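Long-range contact in MxaA (PDB 4W4T), which belongs to the myxalamid PKS-NRPS pathway; its terminal reductase domain, described here, binds NADPH and probably releases the finished chain by reduction: residues I202-P207 with T307-N312. Numbering follows the deposited sequence.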
ATOM      1  N   ILE A 202     -17.631  25.501   5.627  1.00 21.55           N
ATOM      2  CA  ILE A 202     -17.316  26.183   4.382  1.00 19.78           C
ATOM      3  C   ILE A 202     -18.588  26.338   3.555  1.00 18.72           C
ATOM      4  O   ILE A 202     -19.341  25.375   3.362  1.00 17.68           O
ATOM      5  CB  ILE A 202     -16.226  25.436   3.596  1.00 18.52           C
ATOM      6  CG1 ILE A 202     -14.922  25.435   4.397  1.00 18.90           C
ATOM      7  CG2 ILE A 202     -16.011  26.083   2.222  1.00 18.11           C
ATOM      8  CD1 ILE A 202     -13.806  24.629   3.771  1.00 20.42           C
ATOM      9  N   ARG A 203     -18.834  27.558   3.083  1.00 19.76           N
ATOM     10  CA  ARG A 203     -20.064  27.854   2.356  1.00 21.12           C
ATOM     11  C   ARG A 203     -20.020  27.307   0.942  1.00 21.63           C
ATOM     12  O   ARG A 203     -18.973  27.278   0.307  1.00 20.61           O
ATOM     13  CB  ARG A 203     -20.327  29.362   2.295  1.00 25.24           C
ATOM     14  CG  ARG A 203     -20.557  30.014   3.641  1.00 27.85           C
ATOM     15  CD  ARG A 203     -20.785  31.498   3.456  1.00 29.69           C
ATOM     16  NE  ARG A 203     -21.768  31.750   2.407  1.00 32.58           N
ATOM     17  CZ  ARG A 203     -23.082  31.730   2.599  1.00 32.52           C
ATOM     18  NH1 ARG A 203     -23.575  31.477   3.809  1.00 34.12           N
ATOM     19  NH2 ARG A 203     -23.905  31.968   1.588  1.00 33.08           N
ATOM     20  N   GLU A 204     -21.183  26.890   0.465  1.00 20.90           N
ATOM     21  CA  GLU A 204     -21.336  26.359  -0.877  1.00 19.15           C
ATOM     22  C   GLU A 204     -20.963  27.388  -1.936  1.00 22.58           C
ATOM     23  O   GLU A 204     -20.453  27.020  -2.997  1.00 21.72           O
ATOM     24  CB  GLU A 204     -22.775  25.861  -1.069  1.00 17.54           C
ATOM     25  CG  GLU A 204     -23.068  24.634  -0.205  1.00 16.31           C
ATOM     26  CD  GLU A 204     -24.522  24.471   0.173  1.00 19.19           C
ATOM     27  OE1 GLU A 204     -25.099  25.413   0.761  1.00 18.40           O
ATOM     28  OE2 GLU A 204     -25.084  23.387  -0.106  1.00 19.01           O
ATOM     29  N   ASP A 205     -21.191  28.673  -1.658  1.00 20.83           N
ATOM     30  CA  ASP A 205     -20.890  29.706  -2.653  1.00 24.50           C
ATOM     31  C   ASP A 205     -19.499  30.322  -2.502  1.00 24.72           C
ATOM     32  O   ASP A 205     -19.178  31.315  -3.150  1.00 24.95           O
ATOM     33  CB  ASP A 205     -21.944  30.817  -2.615  1.00 25.18           C
ATOM     34  CG  ASP A 205     -22.032  31.508  -1.269  1.00 28.05           C
ATOM     35  OD1 ASP A 205     -21.107  31.388  -0.440  1.00 27.22           O
ATOM     36  OD2 ASP A 205     -23.050  32.200  -1.040  1.00 34.91           O
ATOM     37  N   GLU A 206     -18.677  29.740  -1.645  1.00 24.73           N
ATOM     38  CA  GLU A 206     -17.318  30.230  -1.488  1.00 26.50           C
ATOM     39  C   GLU A 206     -16.457  29.763  -2.650  1.00 26.68           C
ATOM     40  O   GLU A 206     -16.430  28.567  -2.957  1.00 24.35           O
ATOM     41  CB  GLU A 206     -16.724  29.764  -0.164  1.00 24.70           C
ATOM     42  CG  GLU A 206     -15.375  30.387   0.146  1.00 28.71           C
ATOM     43  CD  GLU A 206     -15.463  31.891   0.354  1.00 34.95           C
ATOM     44  OE1 GLU A 206     -16.537  32.375   0.787  1.00 36.02           O
ATOM     45  OE2 GLU A 206     -14.461  32.587   0.086  1.00 35.21           O
ATOM     46  N   PRO A 207     -15.754  30.704  -3.303  1.00 25.60           N
ATOM     47  CA  PRO A 207     -14.838  30.385  -4.402  1.00 26.74           C
ATOM     48  C   PRO A 207     -13.766  29.387  -3.976  1.00 25.32           C
ATOM     49  O   PRO A 207     -13.384  29.355  -2.795  1.00 23.00           O
ATOM     50  CB  PRO A 207     -14.210  31.741  -4.742  1.00 27.20           C
ATOM     51  CG  PRO A 207     -15.205  32.740  -4.286  1.00 29.88           C
ATOM     52  CD  PRO A 207     -15.832  32.155  -3.059  1.00 29.02           C
ATOM     53  N   THR A 307     -23.694  25.482  -6.680  1.00 16.38           N
ATOM     54  CA  THR A 307     -22.909  24.434  -6.033  1.00 16.31           C
ATOM     55  C   THR A 307     -23.628  23.997  -4.764  1.00 16.47           C
ATOM     56  O   THR A 307     -24.130  24.843  -4.024  1.00 16.98           O
ATOM     57  CB  THR A 307     -21.477  24.940  -5.709  1.00 16.34           C
ATOM     58  OG1 THR A 307     -20.784  25.195  -6.938  1.00 18.18           O
ATOM     59  CG2 THR A 307     -20.670  23.919  -4.862  1.00 14.87           C
ATOM     60  N   TYR A 308     -23.703  22.689  -4.519  1.00 16.84           N
ATOM     61  CA  TYR A 308     -24.375  22.179  -3.328  1.00 15.31           C
ATOM     62  C   TYR A 308     -23.508  21.197  -2.560  1.00 16.72           C
ATOM     63  O   TYR A 308     -22.820  20.355  -3.138  1.00 15.55           O
ATOM     64  CB  TYR A 308     -25.707  21.522  -3.702  1.00 16.69           C
ATOM     65  CG  TYR A 308     -26.628  22.496  -4.399  1.00 19.76           C
ATOM     66  CD1 TYR A 308     -27.450  23.345  -3.668  1.00 18.69           C
ATOM     67  CD2 TYR A 308     -26.634  22.601  -5.787  1.00 18.37           C
ATOM     68  CE1 TYR A 308     -28.285  24.261  -4.298  1.00 18.60           C
ATOM     69  CE2 TYR A 308     -27.464  23.511  -6.428  1.00 20.80           C
ATOM     70  CZ  TYR A 308     -28.284  24.337  -5.684  1.00 19.84           C
ATOM     71  OH  TYR A 308     -29.103  25.246  -6.320  1.00 20.54           O
ATOM     72  N   HIS A 309     -23.540  21.330  -1.241  1.00 14.76           N
ATOM     73  CA  HIS A 309     -22.821  20.422  -0.368  1.00 14.64           C
ATOM     74  C   HIS A 309     -23.759  19.343   0.108  1.00 15.58           C
ATOM     75  O   HIS A 309     -24.659  19.596   0.917  1.00 15.50           O
ATOM     76  CB  HIS A 309     -22.216  21.180   0.807  1.00 13.78           C
ATOM     77  CG  HIS A 309     -21.045  22.028   0.430  1.00 15.19           C
ATOM     78  ND1 HIS A 309     -20.546  23.023   1.245  1.00 16.58           N
ATOM     79  CD2 HIS A 309     -20.271  22.033  -0.684  1.00 16.01           C
ATOM     80  CE1 HIS A 309     -19.512  23.596   0.656  1.00 16.91           C
ATOM     81  NE2 HIS A 309     -19.320  23.008  -0.513  1.00 15.99           N
ATOM     82  N   LEU A 310     -23.570  18.134  -0.409  1.00 13.88           N
ATOM     83  CA  LEU A 310     -24.441  17.033  -0.035  1.00 14.78           C
ATOM     84  C   LEU A 310     -23.815  16.304   1.140  1.00 15.76           C
ATOM     85  O   LEU A 310     -23.240  15.227   0.999  1.00 14.64           O
ATOM     86  CB  LEU A 310     -24.683  16.099  -1.222  1.00 12.21           C
ATOM     87  CG  LEU A 310     -25.199  16.842  -2.456  1.00 15.75           C
ATOM     88  CD1 LEU A 310     -25.573  15.854  -3.574  1.00 13.81           C
ATOM     89  CD2 LEU A 310     -26.382  17.729  -2.091  1.00 18.07           C
ATOM     90  N   VAL A 311     -23.928  16.946   2.297  1.00 14.97           N
ATOM     91  CA  VAL A 311     -23.367  16.469   3.548  1.00 14.59           C
ATOM     92  C   VAL A 311     -24.476  16.373   4.577  1.00 15.35           C
ATOM     93  O   VAL A 311     -25.519  17.007   4.443  1.00 16.35           O
ATOM     94  CB  VAL A 311     -22.266  17.410   4.070  1.00 17.75           C
ATOM     95  CG1 VAL A 311     -21.135  17.549   3.024  1.00 18.00           C
ATOM     96  CG2 VAL A 311     -22.861  18.780   4.389  1.00 16.71           C
ATOM     97  N   ASN A 312     -24.246  15.579   5.610  1.00 16.43           N
ATOM     98  CA  ASN A 312     -25.175  15.518   6.723  1.00 16.90           C
ATOM     99  C   ASN A 312     -25.141  16.852   7.466  1.00 18.84           C
ATOM    100  O   ASN A 312     -24.084  17.272   7.940  1.00 17.75           O
ATOM    101  CB  ASN A 312     -24.820  14.356   7.649  1.00 17.63           C
ATOM    102  CG  ASN A 312     -26.001  13.906   8.496  1.00 19.12           C
ATOM    103  OD1 ASN A 312     -26.821  14.723   8.906  1.00 20.75           O
ATOM    104  ND2 ASN A 312     -26.098  12.609   8.740  1.00 18.19           N
TER
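With CG of E204 turned opposite its own carbonyl carbon (chi1 -68°) and the chain extended beyond it, the carboxylate reaches the backbone of H309; CG of H309 is likewise opposite its carbonyl carbon (chi1 -73°), which sends the ring back alongside the glutamate chain. The pair is a worked example of a side-chain carboxylate capturing a backbone N-H of a strand. H309 N donates to OE2 of E204 at 2.8 Å, almost perfectly straight (178°) and to the anti lone pair. On the way, CG of E204 lies over one face of the imidazole in a CH-pi contact, 3.5 Å from the ring centroid. At the ring edge, near its plane, I202 O sits 3.2 Å from H309 CE1. Beside this, the CG2 methyl of T307 lies 3.6 Å from E204 O, while its OG1 bonds to R230.

The buried carboxylate is satisfied further by T384 OG1 at OE2 and D383 N at OE1, while H309 ND1 pairs with D380 O and NE2 with R243 NH1, which should hold the ring's rotation. E204, in the type I turn R203-E206, and I202 thus tie the loop before helix 217-234 to strand 307-310 of the Rossmann-type sheet, parallel to strand 239-248, whose Y308 and L310 side chains pack on helices 287-298 and 382-388.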